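Local coordinates for protein high choriolytic enzyme 1 (Oryzias latipes, PDB 3VTG) that is a zinc metalloprotease of the astacin family that breaks down the inner layer of the fish egg envelope at hatching, at residues V21-I26 with T57-F62; C10-A15 with L75-G80. All coordinates share one frame; numbering follows the deposited sequence.

Contact 1. Residues V21-I26 with T57-F62; sequences VIPYVI and TNEYDF
The carbonyl oxygen of Pro23 is approached by two residues at the start of strand 62-66. It is hydrogen-bonded to the backbone of Ile63, and Phe62 CA-H makes a bent CA-H...O contact with it, with Phe62 CA at 3.3 Å from Pro23 O. Nearby the side chains meet through Pro23 CB and Phe62 CB, 4.0 Å apart. Phe62 places CG between its backbone N and carbonyl carbon (chi1 70°), and the ring turns toward Val25. Val25 CG2 reaches the ring edge, near its plane, at 3.7 Å from Phe62 CE1. Arg56 makes a cation-pi contact with the same ring.

The Pro23 ring packs against the loop. Its CG lies 3.5 Å from Asp61 O and 3.6 Å from Glu59 CB. Glu59 crosses the proline. The bend at chi2 (92°) brings the carboxylate back toward Thr57. Glu59 OE1 then accepts the backbone N-H of Thr57 through its syn lone pair, at 2.8 Å from Thr57 N. This bond helps to hold the carboxylate beside the proline. With an alanine here the carboxylate is gone, and the Thr57 N-H would probably lose this acceptor and the Pro23 ring part of its cover.

Residues 56-61 link strand 51-55 to strand 62-66. Strand 20-26 runs between these two, parallel to both, in the main sheet of the astacin domain. Helix 32-43 connects it to strand 51-55 in a beta-alpha-beta crossover. Tyr24 and Ile26 pack on this helix, and Tyr24 OH is hydrogen-bonded to Glu39.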
loop_
_atom_site.group_PDB
_atom_site.type_symbol
_atom_site.label_atom_id
_atom_site.label_comp_id
_atom_site.label_asym_id
_atom_site.label_seq_id
_atom_site.Cartn_x
_atom_site.Cartn_y
_atom_site.Cartn_z
ATOM N N VAL A 21 -3.303 0.407 -16.971
ATOM C CA VAL A 21 -3.472 1.851 -16.992
ATOM C C VAL A 21 -4.562 2.234 -16.000
ATOM O O VAL A 21 -5.715 1.833 -16.144
ATOM C CB VAL A 21 -3.774 2.354 -18.422
ATOM C CG1 VAL A 21 -4.086 3.841 -18.414
ATOM C CG2 VAL A 21 -2.592 2.070 -19.341
ATOM N N ILE A 22 -4.170 2.986 -14.975
ATOM C CA ILE A 22 -5.065 3.331 -13.875
ATOM C C ILE A 22 -5.344 4.829 -13.884
ATOM O O ILE A 22 -4.448 5.629 -13.609
ATOM C CB ILE A 22 -4.491 2.881 -12.514
ATOM C CG1 ILE A 22 -4.212 1.374 -12.533
ATOM C CG2 ILE A 22 -5.438 3.248 -11.377
ATOM C CD1 ILE A 22 -3.481 0.861 -11.312
ATOM N N PRO A 23 -6.586 5.217 -14.219
ATOM C CA PRO A 23 -6.927 6.635 -14.295
ATOM C C PRO A 23 -7.135 7.244 -12.917
ATOM O O PRO A 23 -7.582 6.560 -11.994
ATOM C CB PRO A 23 -8.248 6.649 -15.078
ATOM C CG PRO A 23 -8.437 5.259 -15.590
ATOM C CD PRO A 23 -7.714 4.368 -14.633
ATOM N N TYR A 24 -6.813 8.527 -12.790
ATOM C CA TYR A 24 -6.990 9.235 -11.525
ATOM C C TYR A 24 -7.356 10.696 -11.730
ATOM O O TYR A 24 -7.094 11.271 -12.787
ATOM C CB TYR A 24 -5.724 9.141 -10.659
ATOM C CG TYR A 24 -4.539 9.880 -11.245
ATOM C CD1 TYR A 24 -4.350 11.246 -11.009
ATOM C CD2 TYR A 24 -3.615 9.218 -12.047
ATOM C CE1 TYR A 24 -3.277 11.926 -11.562
ATOM C CE2 TYR A 24 -2.538 9.887 -12.600
ATOM C CZ TYR A 24 -2.375 11.237 -12.357
ATOM O OH TYR A 24 -1.304 11.891 -12.908
ATOM N N VAL A 25 -7.961 11.277 -10.698
ATOM C CA VAL A 25 -8.133 12.721 -10.588
ATOM C C VAL A 25 -7.559 13.165 -9.247
ATOM O O VAL A 25 -7.575 12.407 -8.272
ATOM C CB VAL A 25 -9.614 13.166 -10.740
ATOM C CG1 VAL A 25 -10.142 12.834 -12.131
ATOM C CG2 VAL A 25 -10.507 12.557 -9.665
ATOM N N ILE A 26 -7.031 14.383 -9.211
ATOM C CA ILE A 26 -6.484 14.952 -7.985
ATOM C C ILE A 26 -7.296 16.187 -7.604
ATOM O O ILE A 26 -7.465 17.105 -8.413
ATOM C CB ILE A 26 -4.981 15.288 -8.137
ATOM C CG1 ILE A 26 -4.169 14.005 -8.380
ATOM C CG2 ILE A 26 -4.461 16.021 -6.906
ATOM C CD1 ILE A 26 -2.716 14.230 -8.750
ATOM N N THR A 57 -9.556 10.683 -18.272
ATOM C CA THR A 57 -10.325 11.370 -19.295
ATOM C C THR A 57 -11.794 11.232 -18.891
ATOM O O THR A 57 -12.354 12.138 -18.271
ATOM C CB THR A 57 -10.029 10.782 -20.690
ATOM O OG1 THR A 57 -8.627 10.904 -20.961
ATOM C CG2 THR A 57 -10.805 11.516 -21.770
ATOM N N ASN A 58 -12.395 10.084 -19.199
ATOM C CA ASN A 58 -13.765 9.793 -18.777
ATOM C C ASN A 58 -13.971 8.320 -18.419
ATOM O O ASN A 58 -15.095 7.811 -18.461
ATOM C CB ASN A 58 -14.766 10.248 -19.845
ATOM C CG ASN A 58 -16.158 10.487 -19.281
ATOM O OD1 ASN A 58 -16.324 10.813 -18.106
ATOM N ND2 ASN A 58 -17.169 10.318 -20.126
ATOM N N GLU A 59 -12.889 7.642 -18.040
ATOM C CA GLU A 59 -12.964 6.228 -17.668
ATOM C C GLU A 59 -13.892 6.032 -16.477
ATOM O O GLU A 59 -13.963 6.884 -15.589
ATOM C CB GLU A 59 -11.579 5.672 -17.330
ATOM C CG GLU A 59 -10.588 5.664 -18.485
ATOM C CD GLU A 59 -9.737 6.922 -18.562
ATOM O OE1 GLU A 59 -10.127 7.965 -17.993
ATOM O OE2 GLU A 59 -8.669 6.867 -19.201
ATOM N N TYR A 60 -14.598 4.907 -16.456
ATOM C CA TYR A 60 -15.539 4.639 -15.380
ATOM C C TYR A 60 -14.852 4.340 -14.039
ATOM O O TYR A 60 -15.228 4.909 -13.015
ATOM C CB TYR A 60 -16.529 3.529 -15.755
ATOM C CG TYR A 60 -17.351 3.105 -14.568
ATOM C CD1 TYR A 60 -18.266 3.981 -13.980
ATOM C CD2 TYR A 60 -17.183 1.849 -14.001
ATOM C CE1 TYR A 60 -18.997 3.604 -12.870
ATOM C CE2 TYR A 60 -17.918 1.461 -12.894
ATOM C CZ TYR A 60 -18.821 2.342 -12.336
ATOM O OH TYR A 60 -19.540 1.957 -11.235
ATOM N N ASP A 61 -13.858 3.453 -14.047
ATOM C CA ASP A 61 -13.107 3.120 -12.832
ATOM C C ASP A 61 -11.916 4.052 -12.695
ATOM O O ASP A 61 -11.071 4.119 -13.587
ATOM C CB ASP A 61 -12.609 1.670 -12.859
ATOM C CG ASP A 61 -13.714 0.667 -13.123
ATOM O OD1 ASP A 61 -14.749 0.706 -12.431
ATOM O OD2 ASP A 61 -13.525 -0.185 -14.012
ATOM N N PHE A 62 -11.843 4.770 -11.579
ATOM C CA PHE A 62 -10.749 5.718 -11.374
ATOM C C PHE A 62 -10.513 6.021 -9.906
ATOM O O PHE A 62 -11.397 5.835 -9.070
ATOM C CB PHE A 62 -10.988 7.017 -12.168
ATOM C CG PHE A 62 -12.109 7.870 -11.637
ATOM C CD1 PHE A 62 -11.834 8.984 -10.849
ATOM C CD2 PHE A 62 -13.436 7.580 -11.943
ATOM C CE1 PHE A 62 -12.857 9.781 -10.366
ATOM C CE2 PHE A 62 -14.464 8.373 -11.458
ATOM C CZ PHE A 62 -14.173 9.478 -10.672
#

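Contact 2. Residues C10-A15 with L75-G80; sequences CFWKKA and LGRKGG
The N-terminal segment of the mature astacin domain here meets the loop of the hairpin formed by strands 71-73 and 81-86, and Arg77 of that loop makes most of the contact with residues 10-13. The segment begins at Cys10, which forms a disulfide with Cys5. Cys10 O accepts the backbone N-H of Arg77, at 2.9 Å from Arg77 N. The donor lies above the carbonyl plane.

Phe11 O takes two bonds from the Arg77 side chain. Arg77 NE is 2.7 Å from Phe11 O (N-H...O angle 155°), and the oxygen lies near the guanidinium plane. The second bond, from NH2, is weak. NH2 also donates to Ser8 O, while NH1 has a partner in Asp61. The guanidinium is therefore held through all three nitrogens.

The bend at chi3 (62°) turns this group from the extended part of the chain back to Phe11 O. That extended part lies over one face of Trp12. Arg77 CB sits 3.9 Å from the centroid of the five-membered ring, a CH-pi contact, and Arg77 CD is 3.7 Å from Trp12 CE3. Ring and guanidinium planes are 38° apart.

Both segments also reach the zinc-binding helix 94-105, which carries the HExxH part of the longer astacin motif HExxHxxGxxH. Trp12 NE1 donates to Ala104 O, and Gly76 shares a backbone hydrogen bond with the zinc ligand His103. Gly76 has a positive phi, and a side chain there would run into Cys10 O.

Lys13 CG lies over one guanidinium face, 3.5 Å from Arg77 NH2. Beyond it the lysine chain bends, and Lys13 NZ ends 6.0 Å from Arg77 NH2, two like charges not in contact.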
loop_
_atom_site.group_PDB
_atom_site.type_symbol
_atom_site.label_atom_id
_atom_site.label_comp_id
_atom_site.label_asym_id
_atom_site.label_seq_id
_atom_site.Cartn_x
_atom_site.Cartn_y
_atom_site.Cartn_z
ATOM N N CYS A 10 -11.931 -7.428 -9.343
ATOM C CA CYS A 10 -11.332 -6.944 -8.103
ATOM C C CYS A 10 -10.026 -6.180 -8.304
ATOM O O CYS A 10 -9.588 -5.456 -7.413
ATOM C CB CYS A 10 -11.062 -8.132 -7.178
ATOM S SG CYS A 10 -12.548 -8.866 -6.465
ATOM N N PHE A 11 -9.402 -6.358 -9.466
ATOM C CA PHE A 11 -8.099 -5.755 -9.747
ATOM C C PHE A 11 -8.177 -4.872 -10.982
ATOM O O PHE A 11 -9.123 -4.971 -11.762
ATOM C CB PHE A 11 -7.033 -6.843 -9.927
ATOM C CG PHE A 11 -6.863 -7.728 -8.722
ATOM C CD1 PHE A 11 -6.052 -7.337 -7.661
ATOM C CD2 PHE A 11 -7.518 -8.954 -8.646
ATOM C CE1 PHE A 11 -5.897 -8.149 -6.546
ATOM C CE2 PHE A 11 -7.366 -9.772 -7.535
ATOM C CZ PHE A 11 -6.551 -9.369 -6.486
ATOM N N TRP A 12 -7.188 -3.998 -11.152
ATOM C CA TRP A 12 -7.135 -3.122 -12.321
ATOM C C TRP A 12 -6.899 -3.918 -13.569
ATOM O O TRP A 12 -6.170 -4.911 -13.554
ATOM C CB TRP A 12 -6.095 -2.024 -12.121
ATOM C CG TRP A 12 -6.468 -1.159 -10.948
ATOM C CD1 TRP A 12 -6.040 -1.287 -9.629
ATOM C CD2 TRP A 12 -7.420 -0.042 -10.935
ATOM N NE1 TRP A 12 -6.627 -0.339 -8.832
ATOM C CE2 TRP A 12 -7.463 0.444 -9.554
ATOM C CE3 TRP A 12 -8.197 0.593 -11.900
ATOM C CZ2 TRP A 12 -8.261 1.513 -9.176
ATOM C CZ3 TRP A 12 -8.995 1.673 -11.509
ATOM C CH2 TRP A 12 -9.029 2.119 -10.178
ATOM N N LYS A 13 -7.551 -3.503 -14.650
ATOM C CA LYS A 13 -7.526 -4.235 -15.910
ATOM C C LYS A 13 -6.193 -4.122 -16.635
ATOM O O LYS A 13 -5.605 -3.044 -16.718
ATOM C CB LYS A 13 -8.652 -3.750 -16.823
ATOM C CG LYS A 13 -10.026 -4.303 -16.472
ATOM C CD LYS A 13 -11.124 -3.733 -17.363
ATOM C CE LYS A 13 -10.818 -3.873 -18.850
ATOM N NZ LYS A 13 -10.522 -5.268 -19.284
ATOM N N LYS A 14 -5.722 -5.250 -17.153
ATOM C CA LYS A 14 -4.524 -5.271 -17.974
ATOM C C LYS A 14 -4.909 -5.208 -19.449
ATOM O O LYS A 14 -5.757 -5.975 -19.911
ATOM C CB LYS A 14 -3.694 -6.523 -17.681
ATOM C CG LYS A 14 -2.327 -6.529 -18.342
ATOM C CD LYS A 14 -1.282 -7.101 -17.402
ATOM C CE LYS A 14 -0.060 -7.605 -18.146
ATOM N NZ LYS A 14 -0.326 -8.928 -18.765
ATOM N N ALA A 15 -4.293 -4.280 -20.174
ATOM C CA ALA A 15 -4.527 -4.133 -21.608
ATOM C C ALA A 15 -3.787 -5.224 -22.374
ATOM O O ALA A 15 -2.921 -5.906 -21.820
ATOM C CB ALA A 15 -4.087 -2.756 -22.079
ATOM N N LEU A 75 -8.817 -1.090 -1.096
ATOM C CA LEU A 75 -8.015 -2.224 -1.555
ATOM C C LEU A 75 -8.465 -2.727 -2.920
ATOM O O LEU A 75 -9.580 -3.225 -3.064
ATOM C CB LEU A 75 -8.108 -3.381 -0.559
ATOM C CG LEU A 75 -7.113 -3.515 0.587
ATOM C CD1 LEU A 75 -7.543 -4.677 1.467
ATOM C CD2 LEU A 75 -5.706 -3.739 0.055
ATOM N N GLY A 76 -7.590 -2.613 -3.917
ATOM C CA GLY A 76 -7.901 -3.072 -5.270
ATOM C C GLY A 76 -8.839 -2.131 -6.003
ATOM O O GLY A 76 -9.107 -1.020 -5.532
ATOM N N ARG A 77 -9.329 -2.573 -7.160
ATOM C CA ARG A 77 -10.318 -1.819 -7.933
ATOM C C ARG A 77 -11.713 -2.088 -7.378
ATOM O O ARG A 77 -12.171 -3.235 -7.354
ATOM C CB ARG A 77 -10.248 -2.176 -9.428
ATOM C CG ARG A 77 -11.359 -1.559 -10.277
ATOM C CD ARG A 77 -11.108 -1.694 -11.774
ATOM N NE ARG A 77 -11.049 -3.086 -12.216
ATOM C CZ ARG A 77 -11.833 -3.637 -13.141
ATOM N NH1 ARG A 77 -12.767 -2.924 -13.765
ATOM N NH2 ARG A 77 -11.673 -4.915 -13.450
ATOM N N LYS A 78 -12.381 -1.026 -6.939
ATOM C CA LYS A 78 -13.681 -1.146 -6.282
ATOM C C LYS A 78 -14.847 -0.944 -7.240
ATOM O O LYS A 78 -15.980 -1.305 -6.924
ATOM C CB LYS A 78 -13.793 -0.149 -5.125
ATOM C CG LYS A 78 -12.704 -0.272 -4.070
ATOM C CD LYS A 78 -12.757 -1.599 -3.327
ATOM C CE LYS A 78 -13.952 -1.671 -2.392
ATOM N NZ LYS A 78 -13.920 -2.893 -1.545
ATOM N N GLY A 79 -14.570 -0.363 -8.402
ATOM C CA GLY A 79 -15.618 -0.056 -9.368
ATOM C C GLY A 79 -16.070 1.383 -9.242
ATOM O O GLY A 79 -16.526 1.811 -8.181
ATOM N N GLY A 80 -15.940 2.132 -10.330
ATOM C CA GLY A 80 -16.306 3.543 -10.342
ATOM C C GLY A 80 -15.302 4.413 -9.616
ATOM O O GLY A 80 -14.105 4.126 -9.607
#

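The two contacts have centres about 11 Å apart and are joined by Asp61. Its backbone packs in contact 1, while its carboxylate serves the 75-80 loop of contact 2. Asp61 OD2 forms a salt bridge with Arg77 NH1 at 2.9 Å. Asp61 OD1 is 2.8 Å from Gly80 N, a probable hydrogen bond. Tyr60 also packs against Gly80. The negative charge of Asp61 probably offsets the positive charge of Arg77. Both contacts lie at a similar distance from the side chain of the predicted active-site Glu100, about 11 Å from Gly76 and about 12 Å from the Tyr24 side chain. Gly76 is about 7 Å from the side chain of His103 and about 13 Å from the zinc ion.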